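Local coordinates for protein oxaloacetate acetyl hydrolase (Cryphonectria parasitica, PDB 3LYE) that belongs to the phosphoenolpyruvate phosphomutase family of TIM-barrel enzymes and holds calcium ions in its crystal structure, at residues H121-Q125 and Y145-I149; A152-K156 and E190-V194; K137-S141 and D170-L175. One frame throughout, in Å; residues are numbered along the deposited sequence.

Interaction 1 (H121-Q125 and Y145-I149)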
ATOM      1  N   HIS A 121     -12.503  -9.959 -15.965  1.00  8.16           N
ATOM      2  CA  HIS A 121     -12.454  -9.811 -17.422  1.00  9.34           C
ATOM      3  C   HIS A 121     -11.076  -9.309 -17.842  1.00  8.95           C
ATOM      4  O   HIS A 121     -10.501  -8.376 -17.260  1.00  9.32           O
ATOM      5  CB  HIS A 121     -13.625  -9.036 -18.011  1.00  9.65           C
ATOM      6  CG  HIS A 121     -13.796  -7.616 -17.563  1.00 10.24           C
ATOM      7  ND1 HIS A 121     -13.058  -6.567 -18.066  1.00 10.98           N
ATOM      8  CD2 HIS A 121     -14.741  -7.063 -16.768  1.00 10.13           C
ATOM      9  CE1 HIS A 121     -13.530  -5.433 -17.568  1.00  9.97           C
ATOM     10  NE2 HIS A 121     -14.531  -5.706 -16.755  1.00 10.12           N
ATOM     11  N   LEU A 122     -10.582  -9.953 -18.901  1.00  9.45           N
ATOM     12  CA  LEU A 122      -9.247  -9.745 -19.491  1.00  8.82           C
ATOM     13  C   LEU A 122      -9.443  -9.451 -20.959  1.00 10.13           C
ATOM     14  O   LEU A 122     -10.034 -10.250 -21.663  1.00 11.29           O
ATOM     15  CB  LEU A 122      -8.465 -11.045 -19.246  1.00  9.53           C
ATOM     16  CG  LEU A 122      -7.083 -11.176 -19.857  1.00  9.98           C
ATOM     17  CD1 LEU A 122      -6.189 -10.028 -19.466  1.00 10.29           C
ATOM     18  CD2 LEU A 122      -6.469 -12.507 -19.394  1.00  9.97           C
ATOM     19  N   GLU A 123      -8.924  -8.317 -21.400  1.00 11.70           N
ATOM     20  CA  GLU A 123      -9.103  -7.825 -22.742  1.00 11.57           C
ATOM     21  C   GLU A 123      -7.936  -7.858 -23.669  1.00 14.41           C
ATOM     22  O   GLU A 123      -6.823  -8.226 -23.297  1.00 14.87           O
ATOM     23  CB  GLU A 123      -9.652  -6.380 -22.620  1.00 13.02           C
ATOM     24  CG  GLU A 123      -8.597  -5.374 -22.188  1.00 14.27           C
ATOM     25  CD  GLU A 123      -9.142  -4.175 -21.413  1.00 16.59           C
ATOM     26  OE1 GLU A 123      -8.497  -3.114 -21.452  1.00 20.38           O
ATOM     27  OE2 GLU A 123     -10.166  -4.301 -20.728  1.00 15.58           O
ATOM     28  N   ASP A 124      -8.252  -7.517 -24.920  1.00 16.06           N
ATOM     29  CA  ASP A 124      -7.296  -7.487 -26.010  1.00 16.94           C
ATOM     30  C   ASP A 124      -6.761  -6.112 -26.357  1.00 18.50           C
ATOM     31  O   ASP A 124      -6.126  -5.963 -27.385  1.00 20.45           O
ATOM     32  CB  ASP A 124      -7.855  -8.218 -27.244  1.00 16.84           C
ATOM     33  CG  ASP A 124      -9.154  -7.629 -27.762  1.00 17.85           C
ATOM     34  OD1 ASP A 124      -9.582  -8.103 -28.830  1.00 19.92           O
ATOM     35  OD2 ASP A 124      -9.759  -6.775 -27.073  1.00 18.89           O
ATOM     36  N   GLN A 125      -6.984  -5.105 -25.517  1.00 19.51           N
ATOM     37  CA  GLN A 125      -6.456  -3.774 -25.837  1.00 20.76           C
ATOM     38  C   GLN A 125      -4.954  -3.659 -25.641  1.00 23.11           C
ATOM     39  O   GLN A 125      -4.335  -4.479 -24.969  1.00 26.16           O
ATOM     40  CB  GLN A 125      -7.036  -2.734 -24.895  1.00 23.07           C
ATOM     41  CG  GLN A 125      -8.448  -2.500 -25.060  1.00 22.66           C
ATOM     42  CD  GLN A 125      -8.875  -1.202 -24.385  1.00 27.70           C
ATOM     43  OE1 GLN A 125      -8.323  -0.140 -24.623  1.00 33.94           O
ATOM     44  NE2 GLN A 125      -9.856  -1.300 -23.551  1.00 24.52           N
ATOM     45  N   TYR A 145      -3.301 -11.719 -27.924  1.00 15.17           N
ATOM     46  CA  TYR A 145      -4.392 -11.776 -26.975  1.00 14.20           C
ATOM     47  C   TYR A 145      -4.489 -13.165 -26.343  1.00 13.30           C
ATOM     48  O   TYR A 145      -4.680 -13.299 -25.141  1.00 12.93           O
ATOM     49  CB  TYR A 145      -5.689 -11.458 -27.669  1.00 14.30           C
ATOM     50  CG  TYR A 145      -6.938 -11.653 -26.881  1.00 14.10           C
ATOM     51  CD1 TYR A 145      -7.101 -11.043 -25.640  1.00 14.69           C
ATOM     52  CD2 TYR A 145      -8.006 -12.366 -27.404  1.00 15.76           C
ATOM     53  CE1 TYR A 145      -8.283 -11.172 -24.945  1.00 15.50           C
ATOM     54  CE2 TYR A 145      -9.192 -12.472 -26.721  1.00 17.39           C
ATOM     55  CZ  TYR A 145      -9.327 -11.881 -25.497  1.00 16.68           C
ATOM     56  OH  TYR A 145     -10.524 -12.000 -24.855  1.00 20.62           O
ATOM     57  N   LEU A 146      -4.328 -14.202 -27.151  1.00 13.58           N
ATOM     58  CA  LEU A 146      -4.403 -15.572 -26.660  1.00 12.66           C
ATOM     59  C   LEU A 146      -3.276 -15.875 -25.684  1.00 12.49           C
ATOM     60  O   LEU A 146      -3.464 -16.720 -24.814  1.00 12.60           O
ATOM     61  CB  LEU A 146      -4.517 -16.577 -27.780  1.00 12.95           C
ATOM     62  CG  LEU A 146      -5.760 -16.399 -28.627  1.00 16.68           C
ATOM     63  CD1 LEU A 146      -5.702 -17.329 -29.834  1.00 18.08           C
ATOM     64  CD2 LEU A 146      -7.004 -16.627 -27.820  1.00 17.18           C
ATOM     65  N   VAL A 147      -2.136 -15.201 -25.811  1.00 12.48           N
ATOM     66  CA  VAL A 147      -1.031 -15.369 -24.863  1.00 12.23           C
ATOM     67  C   VAL A 147      -1.585 -14.933 -23.477  1.00 12.47           C
ATOM     68  O   VAL A 147      -1.329 -15.577 -22.460  1.00 13.07           O
ATOM     69  CB  VAL A 147       0.201 -14.517 -25.247  1.00 14.62           C
ATOM     70  CG1 VAL A 147       1.177 -14.455 -24.098  1.00 14.22           C
ATOM     71  CG2 VAL A 147       0.875 -15.109 -26.450  1.00 15.28           C
ATOM     72  N   ARG A 148      -2.318 -13.818 -23.439  1.00 11.43           N
ATOM     73  CA  ARG A 148      -2.891 -13.343 -22.178  1.00 12.20           C
ATOM     74  C   ARG A 148      -3.905 -14.348 -21.637  1.00 11.00           C
ATOM     75  O   ARG A 148      -3.857 -14.735 -20.452  1.00 11.02           O
ATOM     76  CB  ARG A 148      -3.514 -11.916 -22.351  1.00 12.67           C
ATOM     77  CG  ARG A 148      -2.450 -10.971 -23.027  1.00 16.65           C
ATOM     78  CD  ARG A 148      -2.202  -9.500 -22.761  1.00 26.01           C
ATOM     79  NE  ARG A 148      -3.177  -8.739 -23.408  1.00 22.92           N
ATOM     80  CZ  ARG A 148      -3.209  -7.464 -23.861  1.00 18.54           C
ATOM     81  NH1 ARG A 148      -2.177  -6.622 -24.138  1.00 18.47           N
ATOM     82  NH2 ARG A 148      -4.413  -7.108 -24.214  1.00 17.78           N
ATOM     83  N   ILE A 149      -4.808 -14.820 -22.488  1.00 10.94           N
ATOM     84  CA  ILE A 149      -5.814 -15.753 -22.030  1.00 10.34           C
ATOM     85  C   ILE A 149      -5.151 -17.040 -21.509  1.00 10.03           C
ATOM     86  O   ILE A 149      -5.502 -17.543 -20.447  1.00 10.26           O
ATOM     87  CB  ILE A 149      -6.834 -16.070 -23.131  1.00 10.89           C
ATOM     88  CG1 ILE A 149      -7.576 -14.803 -23.597  1.00 11.69           C
ATOM     89  CG2 ILE A 149      -7.818 -17.100 -22.653  1.00 11.25           C
ATOM     90  CD1 ILE A 149      -8.393 -14.142 -22.530  1.00 12.97           C
TER
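Tyr145 turns one ring face to Asp124 where strand 119-122 of the TIM barrel runs out into its C-terminal loop and helix 142-158 returns over the barrel. The tyrosine CG stands anti to the backbone N (chi1 172°), which brings the ring against Asp124 and the backbone before it. Its CB lies 3.9 Å from Asp124 CB. CD1 comes within 3.3 Å of Asp124 CB, which sits over one ring face as a CH-pi contact, displaced toward the rim. Ile149 CG1, from the next helical turn, covers the opposite face. Farther out, CE1 reaches the backbone of Glu123, 3.6 Å from its C, and OH ends 3.7 Å from Leu122 O, which lies at the ring edge near its plane. Leu122 CD2 packs on Ile149 CD1 at 4.0 Å, an apolar patch continued by Val105 of helix 102-114. The carboxylate of Asp124 turns elsewhere, to Thr169 OG1, Arg183 and the backbone N of Asp170, so this aspartate is tied to the end of the next strand. Glu123 points its CB away from the helix, and its side chain is about 4 Å from a bound calcium ion. Arg148, bent at chi2 and chi3, brings its guanidinium edge-on to the loop backbone: NH2 donates to Glu123 O at 2.8 Å and, more straightly (161° at the hydrogen), to Gln125 O at 2.7 Å, while NH1 adds a weak bond to Gln125 O.

Interaction 2 (A152-K156 and E190-V194)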
ATOM      1  N   ALA A 152      -3.617 -16.656 -18.069  1.00  8.78           N
ATOM      2  CA  ALA A 152      -4.657 -16.571 -17.075  1.00  8.65           C
ATOM      3  C   ALA A 152      -5.281 -17.927 -16.756  1.00  8.43           C
ATOM      4  O   ALA A 152      -5.417 -18.290 -15.580  1.00  9.48           O
ATOM      5  CB  ALA A 152      -5.706 -15.567 -17.508  1.00  9.43           C
ATOM      6  N   VAL A 153      -5.647 -18.691 -17.777  1.00  9.08           N
ATOM      7  CA  VAL A 153      -6.249 -19.989 -17.608  1.00  8.83           C
ATOM      8  C   VAL A 153      -5.272 -20.943 -16.931  1.00  9.19           C
ATOM      9  O   VAL A 153      -5.646 -21.685 -16.021  1.00 10.40           O
ATOM     10  CB  VAL A 153      -6.735 -20.541 -18.950  1.00  9.95           C
ATOM     11  CG1 VAL A 153      -7.147 -22.006 -18.828  1.00  9.95           C
ATOM     12  CG2 VAL A 153      -7.890 -19.743 -19.446  1.00 11.37           C
ATOM     13  N   ALA A 154      -4.023 -20.956 -17.369  1.00  9.77           N
ATOM     14  CA  ALA A 154      -3.059 -21.855 -16.742  1.00  9.25           C
ATOM     15  C   ALA A 154      -2.943 -21.566 -15.258  1.00 10.34           C
ATOM     16  O   ALA A 154      -2.744 -22.499 -14.460  1.00 10.59           O
ATOM     17  CB  ALA A 154      -1.698 -21.757 -17.408  1.00  9.85           C
ATOM     18  N   THR A 155      -2.986 -20.285 -14.890  1.00  9.41           N
ATOM     19  CA  THR A 155      -2.888 -19.925 -13.488  1.00  9.10           C
ATOM     20  C   THR A 155      -4.064 -20.425 -12.666  1.00  9.93           C
ATOM     21  O   THR A 155      -3.870 -21.015 -11.592  1.00  9.95           O
ATOM     22  CB  THR A 155      -2.779 -18.411 -13.318  1.00 10.30           C
ATOM     23  OG1 THR A 155      -1.619 -17.934 -13.988  1.00 12.15           O
ATOM     24  CG2 THR A 155      -2.664 -18.001 -11.842  1.00 10.92           C
ATOM     25  N   LYS A 156      -5.270 -20.200 -13.159  1.00  9.70           N
ATOM     26  CA  LYS A 156      -6.443 -20.649 -12.420  1.00  8.95           C
ATOM     27  C   LYS A 156      -6.419 -22.164 -12.263  1.00 10.55           C
ATOM     28  O   LYS A 156      -6.796 -22.683 -11.216  1.00 10.94           O
ATOM     29  CB  LYS A 156      -7.739 -20.088 -12.988  1.00 12.56           C
ATOM     30  CG  LYS A 156      -8.307 -20.709 -14.187  1.00 13.99           C
ATOM     31  CD  LYS A 156      -9.314 -19.815 -14.934  1.00 16.08           C
ATOM     32  CE  LYS A 156     -10.050 -20.510 -16.092  1.00 18.53           C
ATOM     33  NZ  LYS A 156     -11.245 -21.378 -15.707  1.00 19.11           N
ATOM     34  N   GLU A 190      -9.128 -21.743 -25.511  1.00 12.20           N
ATOM     35  CA  GLU A 190      -7.988 -21.632 -24.600  1.00 11.49           C
ATOM     36  C   GLU A 190      -8.383 -21.803 -23.128  1.00 11.41           C
ATOM     37  O   GLU A 190      -7.492 -21.867 -22.270  1.00 11.83           O
ATOM     38  CB  GLU A 190      -7.206 -20.338 -24.795  1.00 13.97           C
ATOM     39  CG  GLU A 190      -6.589 -20.140 -26.137  1.00 18.14           C
ATOM     40  CD  GLU A 190      -5.395 -21.019 -26.416  1.00 18.66           C
ATOM     41  OE1 GLU A 190      -4.766 -21.538 -25.466  1.00 18.65           O
ATOM     42  OE2 GLU A 190      -5.057 -21.142 -27.606  1.00 23.10           O
ATOM     43  N   GLY A 191      -9.680 -21.823 -22.836  1.00 10.80           N
ATOM     44  CA  GLY A 191     -10.163 -22.027 -21.486  1.00 10.65           C
ATOM     45  C   GLY A 191     -10.965 -20.922 -20.823  1.00 10.45           C
ATOM     46  O   GLY A 191     -11.326 -21.076 -19.671  1.00 11.20           O
ATOM     47  N   ALA A 192     -11.240 -19.825 -21.509  1.00  9.96           N
ATOM     48  CA  ALA A 192     -12.039 -18.790 -20.907  1.00 10.14           C
ATOM     49  C   ALA A 192     -13.432 -19.371 -20.640  1.00  9.92           C
ATOM     50  O   ALA A 192     -13.963 -20.182 -21.412  1.00 12.42           O
ATOM     51  CB  ALA A 192     -12.083 -17.572 -21.772  1.00 10.72           C
ATOM     52  N   ASP A 193     -14.040 -18.908 -19.552  1.00 10.74           N
ATOM     53  CA  ASP A 193     -15.339 -19.366 -19.126  1.00 11.21           C
ATOM     54  C   ASP A 193     -16.556 -18.622 -19.642  1.00 10.74           C
ATOM     55  O   ASP A 193     -17.636 -19.194 -19.730  1.00 12.87           O
ATOM     56  CB  ASP A 193     -15.384 -19.292 -17.592  1.00 11.08           C
ATOM     57  CG  ASP A 193     -14.310 -20.133 -16.933  1.00 12.00           C
ATOM     58  OD1 ASP A 193     -13.375 -19.581 -16.305  1.00 11.93           O
ATOM     59  OD2 ASP A 193     -14.431 -21.378 -16.996  1.00 15.80           O
ATOM     60  N   VAL A 194     -16.361 -17.350 -19.958  1.00 10.90           N
ATOM     61  CA  VAL A 194     -17.402 -16.475 -20.429  1.00 11.12           C
ATOM     62  C   VAL A 194     -16.807 -15.497 -21.407  1.00 12.64           C
ATOM     63  O   VAL A 194     -15.640 -15.129 -21.285  1.00 12.02           O
ATOM     64  CB  VAL A 194     -17.935 -15.633 -19.212  1.00 11.41           C
ATOM     65  CG1 VAL A 194     -19.032 -14.655 -19.611  1.00 12.59           C
ATOM     66  CG2 VAL A 194     -18.389 -16.548 -18.057  1.00 11.23           C
TER
HETATM   67  O   HOH W   1     -10.736 -22.931 -17.787  1.00 25.85           O
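Val153 straddles the carbonyl of Glu190 with both methyls: CG1 lies 3.5 Å and CG2 3.6 Å from Glu190 O. CG2 also presses on the peptide of Gly191, 3.6 Å from its C. With CG1 anti to the backbone N (chi1 170°), the two branches fork toward the loop, and the helix backbone comes close, the CA atoms of Val153 and Gly191 being only 5.9 Å apart. Gly191 ends helix 177-189 in a Schellman motif. Its positive phi of 118° suits a residue without a side chain, and the absence of one also lets Val153 approach the turn. In the TIM barrel this turn leads into strand 194-197 at the N-terminal ends of the strands, and the contact joins it to helix 142-158, the preceding helix of the barrel's outer layer. The polar part is charged. Lys156 starts with CG between its backbone N and carbonyl carbon (chi1 79°), runs out nearly straight and bends only at chi4, which swings NZ onto Asp193, whose side chain comes from the opposite direction. NZ forms a salt bridge with Asp193 OD1 at 2.9 Å, and the oxygen receives it on its syn lone pair. That oxygen also accepts from Leu165 N, and OD2 pairs with Arg17 of helix 12-22; the carboxylate, gripped on both oxygens, is thereby probably kept charged. The ammonium group has a water-mediated link as well: one water accepts from Lys156 NZ at 2.6 Å and donates to Gly191 O at 2.7 Å, bridging the lysine to the helix-ending turn. Glu190 directs its own carboxylate elsewhere, OE2 pairing with Arg150.

Interaction 3 (K137-S141 and D170-L175)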
ATOM      1  N   LYS A 137      -9.940   2.911 -30.539  1.00 42.90           N
ATOM      2  CA  LYS A 137      -9.622   1.802 -29.636  1.00 41.79           C
ATOM      3  C   LYS A 137      -8.849   0.705 -30.367  1.00 39.50           C
ATOM      4  O   LYS A 137      -9.387  -0.013 -31.208  1.00 40.73           O
ATOM      5  CB  LYS A 137     -10.881   1.263 -28.995  1.00 42.33           C
ATOM      6  CG  LYS A 137     -10.585   0.462 -27.761  1.00 42.14           C
ATOM      7  CD  LYS A 137     -11.753   0.460 -26.800  1.00 41.70           C
ATOM      8  CE  LYS A 137     -12.974  -0.196 -27.414  1.00 41.94           C
ATOM      9  NZ  LYS A 137     -14.022  -0.502 -26.399  1.00 41.96           N
ATOM     10  N   LYS A 138      -7.588   0.560 -29.974  1.00 36.16           N
ATOM     11  CA  LYS A 138      -6.664  -0.397 -30.570  1.00 33.11           C
ATOM     12  C   LYS A 138      -6.520  -1.703 -29.851  1.00 30.55           C
ATOM     13  O   LYS A 138      -6.446  -1.730 -28.634  1.00 31.04           O
ATOM     14  CB  LYS A 138      -5.278   0.232 -30.561  1.00 34.63           C
ATOM     15  CG  LYS A 138      -4.471  -0.007 -31.809  1.00 39.23           C
ATOM     16  CD  LYS A 138      -5.036   0.795 -32.965  1.00 42.49           C
ATOM     17  CE  LYS A 138      -4.014   0.981 -34.076  1.00 44.97           C
ATOM     18  NZ  LYS A 138      -3.527  -0.312 -34.658  1.00 45.70           N
ATOM     19  N   VAL A 139      -6.437  -2.786 -30.617  1.00 25.83           N
ATOM     20  CA  VAL A 139      -6.281  -4.103 -30.008  1.00 23.14           C
ATOM     21  C   VAL A 139      -5.021  -4.783 -30.520  1.00 23.18           C
ATOM     22  O   VAL A 139      -4.506  -4.463 -31.593  1.00 27.01           O
ATOM     23  CB  VAL A 139      -7.474  -5.028 -30.277  1.00 21.44           C
ATOM     24  CG1 VAL A 139      -8.716  -4.495 -29.620  1.00 22.12           C
ATOM     25  CG2 VAL A 139      -7.668  -5.277 -31.765  1.00 21.57           C
ATOM     26  N   VAL A 140      -4.542  -5.745 -29.737  1.00 19.90           N
ATOM     27  CA  VAL A 140      -3.350  -6.489 -30.097  1.00 19.46           C
ATOM     28  C   VAL A 140      -3.775  -7.580 -31.067  1.00 18.82           C
ATOM     29  O   VAL A 140      -4.959  -7.758 -31.345  1.00 21.05           O
ATOM     30  CB  VAL A 140      -2.660  -7.128 -28.863  1.00 19.01           C
ATOM     31  CG1 VAL A 140      -2.170  -6.054 -27.890  1.00 20.00           C
ATOM     32  CG2 VAL A 140      -3.594  -8.122 -28.160  1.00 16.76           C
ATOM     33  N   SER A 141      -2.803  -8.282 -31.631  1.00 18.18           N
ATOM     34  CA  SER A 141      -3.120  -9.349 -32.551  1.00 18.81           C
ATOM     35  C   SER A 141      -3.863 -10.486 -31.832  1.00 18.62           C
ATOM     36  O   SER A 141      -3.813 -10.615 -30.611  1.00 17.81           O
ATOM     37  CB  SER A 141      -1.839  -9.893 -33.159  1.00 19.47           C
ATOM     38  OG  SER A 141      -1.101 -10.597 -32.197  1.00 20.65           O
ATOM     39  N   ASP A 170     -12.307  -5.969 -27.410  1.00 18.19           N
ATOM     40  CA  ASP A 170     -12.574  -4.580 -27.729  1.00 17.91           C
ATOM     41  C   ASP A 170     -12.341  -4.366 -29.226  1.00 19.34           C
ATOM     42  O   ASP A 170     -12.202  -3.236 -29.669  1.00 22.61           O
ATOM     43  CB  ASP A 170     -11.588  -3.710 -26.968  1.00 17.87           C
ATOM     44  CG  ASP A 170     -11.975  -3.538 -25.529  1.00 21.97           C
ATOM     45  OD1 ASP A 170     -12.946  -2.806 -25.289  1.00 23.84           O
ATOM     46  OD2 ASP A 170     -11.324  -4.125 -24.648  1.00 21.46           O
ATOM     47  N   ALA A 171     -12.336  -5.447 -30.004  1.00 18.46           N
ATOM     48  CA  ALA A 171     -12.098  -5.362 -31.445  1.00 19.05           C
ATOM     49  C   ALA A 171     -13.246  -4.903 -32.356  1.00 21.83           C
ATOM     50  O   ALA A 171     -13.013  -4.679 -33.542  1.00 23.66           O
ATOM     51  CB  ALA A 171     -11.615  -6.730 -31.955  1.00 18.83           C
ATOM     52  N   LEU A 172     -14.462  -4.759 -31.851  1.00 21.46           N
ATOM     53  CA  LEU A 172     -15.568  -4.353 -32.722  1.00 23.22           C
ATOM     54  C   LEU A 172     -15.368  -3.118 -33.581  1.00 25.44           C
ATOM     55  O   LEU A 172     -15.578  -3.164 -34.786  1.00 27.37           O
ATOM     56  CB  LEU A 172     -16.864  -4.213 -31.929  1.00 24.99           C
ATOM     57  CG  LEU A 172     -18.129  -4.021 -32.764  1.00 26.96           C
ATOM     58  CD1 LEU A 172     -18.489  -5.271 -33.555  1.00 27.83           C
ATOM     59  CD2 LEU A 172     -19.273  -3.638 -31.856  1.00 27.31           C
ATOM     60  N   GLN A 173     -14.938  -2.033 -32.961  1.00 27.37           N
ATOM     61  CA  GLN A 173     -14.730  -0.774 -33.664  1.00 32.20           C
ATOM     62  C   GLN A 173     -13.701  -0.826 -34.784  1.00 33.08           C
ATOM     63  O   GLN A 173     -13.983  -0.448 -35.923  1.00 36.34           O
ATOM     64  CB  GLN A 173     -14.299   0.268 -32.631  1.00 36.39           C
ATOM     65  CG  GLN A 173     -14.233   1.710 -33.094  1.00 40.91           C
ATOM     66  CD  GLN A 173     -13.890   2.639 -31.940  1.00 45.94           C
ATOM     67  OE1 GLN A 173     -13.653   3.830 -32.135  1.00 49.49           O
ATOM     68  NE2 GLN A 173     -13.846   2.086 -30.723  1.00 46.53           N
ATOM     69  N   SER A 174     -12.509  -1.312 -34.469  1.00 31.54           N
ATOM     70  CA  SER A 174     -11.454  -1.381 -35.458  1.00 30.91           C
ATOM     71  C   SER A 174     -11.386  -2.575 -36.392  1.00 33.38           C
ATOM     72  O   SER A 174     -10.889  -2.430 -37.519  1.00 35.22           O
ATOM     73  CB  SER A 174     -10.109  -1.253 -34.755  1.00 28.34           C
ATOM     74  OG  SER A 174      -9.825  -2.410 -33.984  1.00 29.25           O
ATOM     75  N   LEU A 175     -11.920  -3.713 -35.968  1.00 30.80           N
ATOM     76  CA  LEU A 175     -11.881  -4.928 -36.772  1.00 28.12           C
ATOM     77  C   LEU A 175     -13.205  -5.538 -37.163  1.00 29.48           C
ATOM     78  O   LEU A 175     -13.250  -6.362 -38.078  1.00 32.83           O
ATOM     79  CB  LEU A 175     -11.036  -5.974 -36.041  1.00 27.42           C
ATOM     80  CG  LEU A 175      -9.606  -5.493 -35.799  1.00 27.27           C
ATOM     81  CD1 LEU A 175      -8.745  -6.545 -35.073  1.00 27.02           C
ATOM     82  CD2 LEU A 175      -8.972  -5.101 -37.131  1.00 30.49           C
TER
HETATM   83  O   HOH W   2     -11.256  -1.763 -31.739  1.00 30.19           O
HETATM   84  O   HOH W   3      -7.041  -2.474 -33.592  1.00 41.39           O
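Lys137 and Asp170 carry the charged part of the contact, their side chains crossing at about a right angle. The lysine leaves with CG anti to the backbone N and folds at chi3 (63°), which turns NZ onto Asp170 OD1 in a 2.8 Å salt bridge. The ammonium nitrogen comes in on the anti side of that oxygen, 23° out of the carboxylate plane, while CE passes close to Asp170 CB. Asp170 OD2 is held separately by Arg168 NE, so the two oxygens face different cations. Nearer the lysine backbone, the amide of Gln173 lies alongside, NE2 near Lys137 CB.

Apolar contacts centre on Val139. CG1 rests on the backbone of the turn, 3.6 Å from Asp170 C. CG2 meets Leu175 CD1 at 3.7 Å, with Ala171 CB nearby; the arginine chain of Arg183, from helix 177-189, borders the same patch.

Two waters bridge polar groups of the two segments. The first donates to Lys137 O at 2.6 Å and to Asp170 O at 2.7 Å and accepts from Ser174 N at 3.0 Å, tying the loop to the turn after strand 164-169 and to the short helix. The second accepts from Val139 N at 3.1 Å and is hydrogen-bonded to Ser174 OG at 2.8 Å. At the far end of the loop Ser141 serves as N-cap of helix 142-158, its OG bonding Glu144 N.

Joining the loop after strand 119-122 to the one after strand 164-169 in this way packs together two successive loops at the C-terminal mouth of a TIM barrel, the end at which such enzymes carry their active sites.

Interaction 1 is buried, interaction 2 partly buried, and interaction 3 the most superficial, with most of its touching residues exposed. Interactions 1 and 2 use successive turns of helix 142-158 and touch through Leu122 on Ala152 and Ile149 on Glu190; interaction 1 faces the C-terminal ends of the barrel strands, interaction 2 the N-terminal side. Interactions 1 and 3 both lie at the C-terminal mouth of the barrel and meet directly, Asp124 O with Val140 N. Interactions 2 and 3 stay about 11 Å apart at their nearest atoms. Interaction 1 relies on an aromatic face and an arginine bound to backbone carbonyls, whereas each of the others combines a valine with a lysine-aspartate salt bridge and bridging water.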